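Local coordinates for periplasmic binding protein/LacI transcriptional regulator (Brachyspira murdochii, PDB 4KQC) that probably binds a sugar or related small solute for uptake by an ABC transporter, at residues A[27-32]-A[280-285]; A[87-90]-A[95-98]; A[233-238]-A[264-269]; A[258-263]-A[306-311]. One frame throughout, in Å; residues are numbered along the deposited sequence. Where two conformers were deposited one is given.

Contact 1: A[27-32]-A[280-285]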
loop_
_atom_site.group_PDB
_atom_site.type_symbol
_atom_site.label_atom_id
_atom_site.label_comp_id
_atom_site.label_asym_id
_atom_site.label_seq_id
_atom_site.Cartn_x
_atom_site.Cartn_y
_atom_site.Cartn_z
ATOM N N GLU A 27 11.793 15.299 7.547
ATOM C CA GLU A 27 12.823 16.315 7.798
ATOM C C GLU A 27 12.241 17.722 7.656
ATOM O O GLU A 27 12.561 18.590 8.441
ATOM C CB GLU A 27 14.009 16.098 6.887
ATOM C CG GLU A 27 14.781 14.777 7.167
ATOM C CD GLU A 27 15.532 14.668 8.488
ATOM O OE1 GLU A 27 15.572 15.646 9.256
ATOM O OE2 GLU A 27 16.141 13.584 8.760
ATOM N N ALA A 28 11.337 17.908 6.700
ATOM C CA ALA A 28 10.692 19.197 6.561
ATOM C C ALA A 28 9.900 19.611 7.780
ATOM O O ALA A 28 10.049 20.750 8.248
ATOM C CB ALA A 28 9.834 19.303 5.314
ATOM N N ALA A 29 9.042 18.719 8.273
ATOM C CA ALA A 29 8.261 18.977 9.466
ATOM C C ALA A 29 9.198 19.151 10.618
ATOM O O ALA A 29 8.918 19.973 11.512
ATOM C CB ALA A 29 7.289 17.835 9.760
ATOM N N ALA A 30 10.301 18.403 10.675
ATOM C CA ALA A 30 11.184 18.530 11.828
ATOM C C ALA A 30 11.786 19.950 11.857
ATOM O O ALA A 30 11.784 20.653 12.897
ATOM C CB ALA A 30 12.283 17.485 11.788
ATOM N N LYS A 31 12.268 20.405 10.721
ATOM C CA LYS A 31 12.855 21.750 10.648
ATOM C C LYS A 31 11.800 22.822 10.970
ATOM O O LYS A 31 12.073 23.769 11.755
ATOM C CB LYS A 31 13.479 21.990 9.284
ATOM C CG LYS A 31 14.028 23.408 9.077
ATOM C CD LYS A 31 14.736 23.560 7.734
ATOM C CE LYS A 31 15.216 25.004 7.467
ATOM N NZ LYS A 31 14.374 26.050 8.109
ATOM N N GLN A 32 10.585 22.674 10.423
ATOM C CA GLN A 32 9.522 23.640 10.691
ATOM C C GLN A 32 9.210 23.805 12.184
ATOM O O GLN A 32 9.037 24.887 12.671
ATOM C CB GLN A 32 8.270 23.292 9.939
ATOM C CG GLN A 32 7.294 24.434 9.832
ATOM C CD GLN A 32 6.036 24.056 9.099
ATOM O OE1 GLN A 32 4.987 23.926 9.716
ATOM N NE2 GLN A 32 6.137 23.881 7.792
ATOM N N ALA A 280 3.504 12.562 10.180
ATOM C CA ALA A 280 4.063 11.748 11.280
ATOM C C ALA A 280 4.815 12.607 12.262
ATOM O O ALA A 280 4.570 12.517 13.456
ATOM C CB ALA A 280 4.982 10.674 10.733
ATOM N N VAL A 281 5.763 13.429 11.769
ATOM C CA VAL A 281 6.560 14.251 12.647
ATOM C C VAL A 281 5.681 15.310 13.274
ATOM O O VAL A 281 5.929 15.636 14.438
ATOM C CB VAL A 281 7.777 14.812 11.927
ATOM C CG1 VAL A 281 8.437 15.929 12.748
ATOM C CG2 VAL A 281 8.726 13.682 11.630
ATOM N N THR A 282 4.770 15.929 12.515
ATOM C CA THR A 282 3.848 16.872 13.106
ATOM C C THR A 282 3.080 16.312 14.295
ATOM O O THR A 282 2.982 16.965 15.307
ATOM C CB THR A 282 2.879 17.420 12.029
ATOM O OG1 THR A 282 3.660 18.069 11.017
ATOM C CG2 THR A 282 1.908 18.469 12.610
ATOM N N LEU A 283 2.477 15.155 14.134
ATOM C CA LEU A 283 1.734 14.498 15.199
ATOM C C LEU A 283 2.675 14.264 16.383
ATOM O O LEU A 283 2.303 14.456 17.536
ATOM C CB LEU A 283 1.156 13.162 14.714
ATOM C CG LEU A 283 -0.043 13.212 13.782
ATOM C CD1 LEU A 283 -0.408 11.821 13.248
ATOM C CD2 LEU A 283 -1.162 13.822 14.562
ATOM N N ALA A 284 3.877 13.789 16.092
ATOM C CA ALA A 284 4.792 13.455 17.171
ATOM C C ALA A 284 5.217 14.666 17.974
ATOM O O ALA A 284 5.247 14.618 19.221
ATOM C CB ALA A 284 5.962 12.719 16.630
ATOM N N TYR A 285 5.478 15.741 17.267
ATOM C CA TYR A 285 5.815 17.001 17.857
ATOM C C TYR A 285 4.691 17.487 18.723
ATOM O O TYR A 285 4.929 17.897 19.897
ATOM C CB TYR A 285 6.240 17.994 16.782
ATOM C CG TYR A 285 6.530 19.344 17.386
ATOM C CD1 TYR A 285 7.719 19.548 18.007
ATOM C CD2 TYR A 285 5.615 20.369 17.314
ATOM C CE1 TYR A 285 8.044 20.753 18.587
ATOM C CE2 TYR A 285 5.910 21.605 17.902
ATOM C CZ TYR A 285 7.131 21.760 18.543
ATOM O OH TYR A 285 7.534 22.943 19.156
#
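The methyl group of Ala-29 meets the branched side chain of Val-281 where two helices pack side by side, a compact example of how small residues let helices draw close. CB of Ala-29 lies 3.7 Å from CG1 of Val-281 and 3.8 Å from its CB, so that the valine offers its branch point as well as one methyl. The same CG1 reaches the backbone of the partner helix, coming within 3.7 Å of the amide N of Ala-30, while its distance to CB of Ala-30 is 4.3 Å. With chi1 at 167°, Val-281 holds CG1 on the far side of its CB from its own N and thereby sends this methyl to both alanines. At the flank of the pair, OG1 of Thr-282 stands 3.8 Å from CB of Ala-29. This is a van der Waals contact: the hydroxyl is hydrogen-bonded to the carbonyl O of Phe-278, one turn back in its own helix.

No hydrogen bond joins 27-32 to 280-285. The short helical segments approach to 8.5 Å between axes and run in broadly the same direction, at 36°. Around them, Phe-278 extends the interface, touching Ala-28, Ala-29 and the side chain of Gln-32, and Val-281 also rests on Val-9 of strand 6-10. Helices 18-33 and 273-288 thus lie as neighbours against the parallel sheet that contains strand 6-10, the layered alpha/beta packing of a Rossmann-like lobe in a periplasmic binding protein.

Contact 2: A[87-90]-A[95-98]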
loop_
_atom_site.group_PDB
_atom_site.type_symbol
_atom_site.label_atom_id
_atom_site.label_comp_id
_atom_site.label_asym_id
_atom_site.label_seq_id
_atom_site.Cartn_x
_atom_site.Cartn_y
_atom_site.Cartn_z
ATOM N N ILE A 87 6.532 7.661 26.879
ATOM C CA ILE A 87 6.967 8.342 25.625
ATOM C C ILE A 87 5.782 8.384 24.642
ATOM O O ILE A 87 5.236 7.344 24.316
ATOM C CB ILE A 87 8.146 7.629 24.997
ATOM C CG1 ILE A 87 9.393 7.632 25.927
ATOM C CG2 ILE A 87 8.507 8.270 23.670
ATOM C CD1 ILE A 87 10.442 6.602 25.518
ATOM N N PRO A 88 5.382 9.547 24.160
ATOM C CA PRO A 88 4.320 9.581 23.185
ATOM C C PRO A 88 4.689 8.813 21.924
ATOM O O PRO A 88 5.780 8.979 21.386
ATOM C CB PRO A 88 4.173 11.057 22.876
ATOM C CG PRO A 88 4.712 11.765 24.068
ATOM C CD PRO A 88 5.731 10.884 24.665
ATOM N N LEU A 89 3.757 7.973 21.487
ATOM C CA LEU A 89 3.954 7.063 20.362
ATOM C C LEU A 89 2.931 7.370 19.255
ATOM O O LEU A 89 1.741 7.333 19.509
ATOM C CB LEU A 89 3.850 5.592 20.831
ATOM C CG LEU A 89 4.037 4.543 19.774
ATOM C CD1 LEU A 89 5.422 4.583 19.079
ATOM C CD2 LEU A 89 3.732 3.176 20.374
ATOM N N ILE A 90 3.453 7.572 18.058
ATOM C CA ILE A 90 2.663 7.855 16.850
ATOM C C ILE A 90 2.954 6.751 15.880
ATOM O O ILE A 90 4.137 6.416 15.653
ATOM C CB ILE A 90 3.108 9.202 16.243
ATOM C CG1 ILE A 90 2.886 10.374 17.214
ATOM C CG2 ILE A 90 2.496 9.505 14.872
ATOM C CD1 ILE A 90 1.492 10.468 17.757
ATOM N N GLY A 95 2.087 1.707 10.368
ATOM C CA GLY A 95 2.068 1.959 11.803
ATOM C C GLY A 95 2.314 0.708 12.616
ATOM O O GLY A 95 3.198 -0.072 12.295
ATOM N N ILE A 96 1.560 0.554 13.694
ATOM C CA ILE A 96 1.734 -0.540 14.649
ATOM C C ILE A 96 0.512 -1.445 14.455
ATOM O O ILE A 96 -0.629 -0.940 14.384
ATOM C CB ILE A 96 1.706 -0.024 16.091
ATOM C CG1 ILE A 96 2.928 0.790 16.448
ATOM C CG2 ILE A 96 1.643 -1.178 17.087
ATOM C CD1 ILE A 96 2.887 2.220 16.073
ATOM N N LEU A 97 0.705 -2.738 14.364
ATOM C CA LEU A 97 -0.475 -3.622 14.201
ATOM C C LEU A 97 -1.373 -3.449 15.390
ATOM O O LEU A 97 -0.908 -3.387 16.513
ATOM C CB LEU A 97 -0.098 -5.100 14.148
ATOM C CG LEU A 97 0.499 -5.684 12.898
ATOM C CD1 LEU A 97 0.831 -7.173 13.174
ATOM C CD2 LEU A 97 -0.392 -5.538 11.686
ATOM N N PRO A 98 -2.709 -3.423 15.178
ATOM C CA PRO A 98 -3.593 -3.096 16.261
ATOM C C PRO A 98 -3.486 -4.006 17.476
ATOM O O PRO A 98 -3.590 -3.572 18.624
ATOM C CB PRO A 98 -4.997 -3.206 15.609
ATOM C CG PRO A 98 -4.732 -2.837 14.202
ATOM C CD PRO A 98 -3.400 -3.434 13.867
#
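Leu-89 and Ile-96 meet through the ends of their side chains, and apolar contact is the whole of their association. CD2 of the leucine and CD1 of the isoleucine are 4.5 Å apart, a loose approach of two methyl groups. The chi1 of Ile-96, -70°, sets its CG1 opposite the carbonyl carbon, and chi2 of 84° then bends CD1 back toward strand 89-92. Larger hydrophobic surroundings complete this small interface: both residues touch Phe-68 and Val-105, on the two strands that flank 89-92 in the sheet, while Ile-82 and Ile-79 of helix 76-84 reach Leu-89 and Ile-96 respectively.

Contact with the backbone is equally slight. The same CD1 of Ile-96 lies 4.4 Å from the carbonyl O of Ile-90, whose own side chain leaves the strand in the other direction and packs on Leu-283 and Ala-284 of helix 273-288.

Hydrogen bonds between 87-90 and 95-98 are absent; the polar backbone looks instead to neighbouring strands and what follows them. Ile-90 bonds to Ile-66 and Phe-68, Leu-89 to Leu-106, and Gly-95 to Ala-70, just beyond strand 66-68. Gly-95 has a phi of 65°, a positive value that glycine takes readily, just before Ile-96 enters the apolar cluster.

Division of labour follows from this chemistry: directional backbone bonds fix the strand in its sheet, whereas nondirectional dispersion contact lets the following loop fold over the same hydrophobic layer.

Contact 3: A[233-238]-A[264-269]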
loop_
_atom_site.group_PDB
_atom_site.type_symbol
_atom_site.label_atom_id
_atom_site.label_comp_id
_atom_site.label_asym_id
_atom_site.label_seq_id
_atom_site.Cartn_x
_atom_site.Cartn_y
_atom_site.Cartn_z
ATOM N N ASN A 233 3.358 -13.557 -24.322
ATOM C CA ASN A 233 3.066 -13.138 -22.958
ATOM C C ASN A 233 2.286 -11.842 -22.899
ATOM O O ASN A 233 2.499 -11.008 -22.028
ATOM C CB ASN A 233 4.344 -12.965 -22.158
ATOM C CG ASN A 233 5.261 -14.134 -22.307
ATOM O OD1 ASN A 233 6.473 -13.972 -22.531
ATOM N ND2 ASN A 233 4.673 -15.324 -22.300
ATOM N N THR A 234 1.351 -11.687 -23.817
ATOM C CA THR A 234 0.541 -10.468 -23.902
ATOM C C THR A 234 -0.785 -10.509 -23.123
ATOM O O THR A 234 -1.427 -11.567 -22.972
ATOM C CB THR A 234 0.240 -10.140 -25.384
ATOM O OG1 THR A 234 -0.369 -8.838 -25.468
ATOM C CG2 THR A 234 -0.699 -11.201 -26.025
ATOM N N ILE A 235 -1.206 -9.352 -22.661
ATOM C CA ILE A 235 -2.574 -9.224 -22.088
ATOM C C ILE A 235 -3.654 -9.191 -23.158
ATOM O O ILE A 235 -4.840 -9.373 -22.847
ATOM C CB ILE A 235 -2.734 -7.999 -21.132
ATOM C CG1 ILE A 235 -2.497 -6.690 -21.859
ATOM C CG2 ILE A 235 -1.779 -8.104 -19.966
ATOM C CD1 ILE A 235 -3.192 -5.471 -21.280
ATOM N N VAL A 236 -3.251 -9.025 -24.415
ATOM C CA VAL A 236 -4.200 -8.798 -25.497
ATOM C C VAL A 236 -4.837 -10.118 -25.888
ATOM O O VAL A 236 -4.157 -11.081 -26.183
ATOM C CB VAL A 236 -3.523 -8.108 -26.720
ATOM C CG1 VAL A 236 -4.494 -7.938 -27.881
ATOM C CG2 VAL A 236 -2.961 -6.763 -26.337
ATOM N N GLY A 237 -6.155 -10.172 -25.829
ATOM C CA GLY A 237 -6.893 -11.360 -26.172
ATOM C C GLY A 237 -6.882 -12.447 -25.115
ATOM O O GLY A 237 -7.398 -13.533 -25.369
ATOM N N ASP A 238 -6.329 -12.168 -23.927
ATOM C CA ASP A 238 -6.168 -13.221 -22.916
ATOM C C ASP A 238 -7.159 -13.173 -21.793
ATOM O O ASP A 238 -7.062 -13.965 -20.868
ATOM C CB ASP A 238 -4.757 -13.297 -22.330
ATOM C CG ASP A 238 -4.424 -14.694 -21.770
ATOM O OD1 ASP A 238 -4.889 -15.720 -22.339
ATOM O OD2 ASP A 238 -3.640 -14.805 -20.809
ATOM N N ILE A 264 0.295 -2.326 -20.214
ATOM C CA ILE A 264 0.060 -3.602 -19.576
ATOM C C ILE A 264 -0.838 -3.451 -18.317
ATOM O O ILE A 264 -1.701 -4.251 -18.083
ATOM C CB ILE A 264 1.409 -4.291 -19.221
ATOM C CG1 ILE A 264 2.266 -4.476 -20.495
ATOM C CG2 ILE A 264 1.150 -5.626 -18.531
ATOM C CD1 ILE A 264 3.720 -4.673 -20.213
ATOM N N ILE A 265 -0.627 -2.366 -17.581
ATOM C CA ILE A 265 -1.407 -2.067 -16.388
ATOM C C ILE A 265 -2.154 -0.784 -16.708
ATOM O O ILE A 265 -1.537 0.188 -17.175
ATOM C CB ILE A 265 -0.477 -1.926 -15.130
ATOM C CG1 ILE A 265 0.178 -3.255 -14.825
ATOM C CG2 ILE A 265 -1.245 -1.364 -13.953
ATOM C CD1 ILE A 265 1.180 -3.208 -13.678
ATOM N N GLN A 266 -3.474 -0.775 -16.501
ATOM C CA GLN A 266 -4.301 0.359 -16.910
ATOM C C GLN A 266 -4.098 1.555 -16.005
ATOM O O GLN A 266 -4.209 2.691 -16.449
ATOM C CB GLN A 266 -5.787 -0.016 -16.997
ATOM C CG GLN A 266 -6.102 -1.074 -18.042
ATOM C CD GLN A 266 -5.318 -0.842 -19.344
ATOM O OE1 GLN A 266 -4.373 -1.593 -19.705
ATOM N NE2 GLN A 266 -5.651 0.259 -20.018
ATOM N N GLY A 267 -3.780 1.324 -14.738
ATOM C CA GLY A 267 -3.649 2.430 -13.795
ATOM C C GLY A 267 -3.452 1.822 -12.425
ATOM O O GLY A 267 -3.698 0.598 -12.248
ATOM N N SER A 268 -3.093 2.670 -11.497
ATOM C CA SER A 268 -2.890 2.290 -10.106
ATOM C C SER A 268 -3.187 3.418 -9.180
ATOM O O SER A 268 -3.362 4.584 -9.593
ATOM C CB SER A 268 -1.423 1.843 -9.893
ATOM O OG SER A 268 -1.135 0.619 -10.570
ATOM N N VAL A 269 -3.286 3.126 -7.893
ATOM C CA VAL A 269 -3.406 4.210 -6.904
ATOM C C VAL A 269 -2.102 4.445 -6.204
ATOM O O VAL A 269 -1.377 3.489 -5.939
ATOM C CB VAL A 269 -4.537 3.959 -5.874
ATOM C CG1 VAL A 269 -5.862 4.044 -6.554
ATOM C CG2 VAL A 269 -4.402 2.654 -5.179
#
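Ile-235 is the residue of 233-238 that reaches across to Ile-264, and the residues before and after it show how a loop can present one apolar side chain. Just ahead of it, Thr-234 organises the backbone. Its OG1 accepts a nearly straight hydrogen bond from N of Val-236, 3.1 Å long with an angle of 166° at the hydrogen, and so closes an ST turn. That hydroxyl is also hydrogen-bonded to the carbonyl O of Glu-228.

At Ile-235 itself the side chain divides its contacts between two branches. CG2 packs on CG2 of Ile-264 at 4.1 Å, methyl against methyl. The longer branch puts CD1 3.7 Å from the carbonyl O of Ile-264 and 4.1 Å from its CA, so the backbone of the second segment is covered as well. A chi1 of 62° tucks CG1 between the backbone N and carbonyl carbon of Ile-235, from where the extended branch can lie over the backbone of Ile-264. The main chain of Ile-235 is held separately, by hydrogen bonds to Ser-226 and Leu-245.

Beyond it the chain makes a type II beta turn from Ile-235 to Asp-238, with Gly-237 at a phi of 77°. The closing bond from Asp-238 N to Ile-235 O is weak, but the carboxylate of Asp-238 is tied to Tyr-224 and to the backbone N atoms of Gly-203 and Lys-204.

Chemically, the two segments adhere mainly through apolar contact of Ile-235 with the side chain and backbone of Ile-264: no hydrogen bond crosses between them, while polar interactions within the loop and with other parts of the chain hold the turn that delivers Ile-235.

Contact 4: A[258-263]-A[306-311]. With NO3 (nitrate ion), chain F.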
loop_
_atom_site.group_PDB
_atom_site.type_symbol
_atom_site.label_atom_id
_atom_site.label_comp_id
_atom_site.label_asym_id
_atom_site.label_seq_id
_atom_site.Cartn_x
_atom_site.Cartn_y
_atom_site.Cartn_z
ATOM N N ASP A 258 6.667 1.597 -15.679
ATOM C CA ASP A 258 6.871 1.238 -17.084
ATOM C C ASP A 258 5.689 0.420 -17.636
ATOM O O ASP A 258 5.311 0.609 -18.804
ATOM C CB ASP A 258 8.140 0.400 -17.198
ATOM C CG ASP A 258 9.394 1.223 -17.028
ATOM O OD1 ASP A 258 9.308 2.482 -17.063
ATOM O OD2 ASP A 258 10.467 0.582 -16.873
ATOM N N ALA A 259 5.145 -0.503 -16.819
ATOM C CA ALA A 259 3.973 -1.304 -17.260
ATOM C C ALA A 259 2.785 -0.406 -17.552
ATOM O O ALA A 259 1.987 -0.698 -18.436
ATOM C CB ALA A 259 3.594 -2.346 -16.253
ATOM N N ILE A 260 2.587 0.619 -16.734
ATOM C CA ILE A 260 1.494 1.624 -17.033
ATOM C C ILE A 260 1.820 2.386 -18.329
ATOM O O ILE A 260 0.984 2.498 -19.178
ATOM C CB ILE A 260 1.249 2.574 -15.857
ATOM C CG1 ILE A 260 0.594 1.766 -14.734
ATOM C CG2 ILE A 260 0.352 3.771 -16.272
ATOM C CD1 ILE A 260 0.623 2.438 -13.417
ATOM N N ARG A 261 3.064 2.850 -18.502
ATOM C CA ARG A 261 3.433 3.523 -19.756
ATOM C C ARG A 261 3.263 2.649 -21.010
ATOM O O ARG A 261 2.851 3.135 -22.074
ATOM C CB ARG A 261 4.848 4.051 -19.660
ATOM C CG ARG A 261 5.021 5.177 -18.654
ATOM C CD ARG A 261 6.486 5.617 -18.644
ATOM N NE ARG A 261 6.724 6.549 -17.568
ATOM C CZ ARG A 261 6.314 7.810 -17.599
ATOM N NH1 ARG A 261 5.693 8.289 -18.666
ATOM N NH2 ARG A 261 6.566 8.618 -16.564
ATOM N N ASN A 262 3.540 1.352 -20.883
ATOM C CA ASN A 262 3.461 0.398 -21.969
ATOM C C ASN A 262 2.082 -0.219 -22.159
ATOM O O ASN A 262 1.947 -1.112 -23.008
ATOM C CB ASN A 262 4.431 -0.755 -21.660
ATOM C CG ASN A 262 5.878 -0.368 -21.766
ATOM O OD1 ASN A 262 6.224 0.567 -22.484
ATOM N ND2 ASN A 262 6.753 -1.093 -21.034
ATOM N N GLY A 263 1.085 0.148 -21.329
ATOM C CA GLY A 263 -0.266 -0.320 -21.501
ATOM C C GLY A 263 -0.636 -1.694 -20.962
ATOM O O GLY A 263 -1.724 -2.204 -21.232
ATOM N N THR A 306 -2.555 9.021 -18.631
ATOM C CA THR A 306 -2.957 10.395 -18.852
ATOM C C THR A 306 -2.328 11.390 -17.890
ATOM O O THR A 306 -2.078 12.555 -18.274
ATOM C CB THR A 306 -4.482 10.532 -18.786
ATOM O OG1 THR A 306 -5.062 9.594 -19.697
ATOM C CG2 THR A 306 -4.921 11.964 -19.154
ATOM N N ASN A 307 -2.086 10.992 -16.641
ATOM C CA ASN A 307 -1.587 11.972 -15.668
ATOM C C ASN A 307 -0.267 11.614 -15.020
ATOM O O ASN A 307 0.205 12.322 -14.123
ATOM C CB ASN A 307 -2.621 12.268 -14.571
ATOM C CG ASN A 307 -2.879 11.083 -13.657
ATOM O OD1 ASN A 307 -2.392 9.987 -13.927
ATOM N ND2 ASN A 307 -3.599 11.312 -12.557
ATOM N N ILE A 308 0.331 10.513 -15.469
ATOM C CA ILE A 308 1.587 10.064 -14.846
ATOM C C ILE A 308 2.738 11.114 -14.871
ATOM O O ILE A 308 3.608 11.120 -13.964
ATOM C CB ILE A 308 2.058 8.737 -15.494
ATOM C CG1 ILE A 308 3.147 8.031 -14.669
ATOM C CG2 ILE A 308 2.553 8.972 -16.925
ATOM C CD1 ILE A 308 3.359 6.579 -15.059
ATOM N N ASP A 309 2.752 11.983 -15.888
ATOM C CA ASP A 309 3.786 13.021 -15.945
ATOM C C ASP A 309 3.331 14.368 -15.438
ATOM O O ASP A 309 4.101 15.343 -15.478
ATOM C CB ASP A 309 4.308 13.161 -17.369
ATOM C CG ASP A 309 4.971 11.907 -17.847
ATOM O OD1 ASP A 309 5.853 11.416 -17.111
ATOM O OD2 ASP A 309 4.660 11.455 -18.970
ATOM N N ASP A 310 2.098 14.465 -14.951
ATOM C CA ASP A 310 1.701 15.722 -14.311
ATOM C C ASP A 310 2.590 15.954 -13.086
ATOM O O ASP A 310 2.758 15.039 -12.241
ATOM C CB ASP A 310 0.254 15.668 -13.864
ATOM C CG ASP A 310 -0.700 15.612 -14.999
ATOM O OD1 ASP A 310 -0.261 15.632 -16.203
ATOM O OD2 ASP A 310 -1.908 15.524 -14.661
ATOM N N PRO A 311 3.150 17.161 -12.929
ATOM C CA PRO A 311 4.099 17.335 -11.832
ATOM C C PRO A 311 3.535 16.977 -10.460
ATOM O O PRO A 311 4.256 16.393 -9.613
ATOM C CB PRO A 311 4.471 18.842 -11.943
ATOM C CG PRO A 311 4.313 19.095 -13.421
ATOM C CD PRO A 311 3.099 18.332 -13.813
HETATM N N NO3 F . 10.375 0.436 -20.356
HETATM O O1 NO3 F . 9.854 1.487 -20.729
HETATM O O2 NO3 F . 11.527 0.448 -19.544
HETATM O O3 NO3 F . 9.831 -0.789 -20.744
#
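Arg-261 leaves the last turn of helix 254-261 and reaches across to Ile-308 and Asp-309, joining apolar cover and charge pairing in one side chain. From CB the chain goes to CG opposite the carbonyl carbon and runs extended through CD to NE. NE comes 4.2 Å from CD1 of Ile-308. At CZ the guanidinium spreads with this isoleucine over one face, CD1 standing 4.0 Å above the plane and displaced toward its rim. NH1 lies 3.7 Å from CG2 of the same residue.

Asp-309 occupies the edge instead. NH2 donates to OD1 over 2.9 Å at an angle of 165°, meeting the oxygen from its syn side yet 28° out of the carboxylate plane. NH1 adds a weak bond of 3.3 Å to OD2. Guanidinium and carboxylate are therefore paired through both terminal nitrogens, their planes turned by only 20°. CG2 of Ile-260 also packs on CD1 of Ile-308 at 4.3 Å.

Next along the chain, Asn-262 ND2 donates a 3.1 Å hydrogen bond to O3 of a nitrate ion, probably from the crystallisation liquor. Gly-263 then ends the helix in a Schellman motif, and a type I beta turn from Asn-307 to Asp-310 carries the partners of Arg-261: a Schellman-terminated helix end joined by a surface salt bridge to the loop before helix 311-314.

In the fold
Contacts 1 and 2 lie together in one part of the chain and contacts 3 and 4 in another, in keeping with the two-lobed design of periplasmic binding proteins. In one lobe contacts 1 and 2 meet where helix 273-288 packs on strand 89-92: CA of Ala-284 lies 3.6 Å from CG1 of Ile-90. In the other, contacts 3 and 4 are continuous along 258-269, where N of Ile-264 probably bonds to O of Ala-259 at 2.9 Å, and CD1 of Ile-235 packs 3.6 Å from O of Gly-263. The centres of contacts 1 and 3, on opposite sides of the chain's centre, are about 40 Å apart, although helix 273-288 follows strand 267-270 in the chain. The nitrate belongs to contact 4 alone.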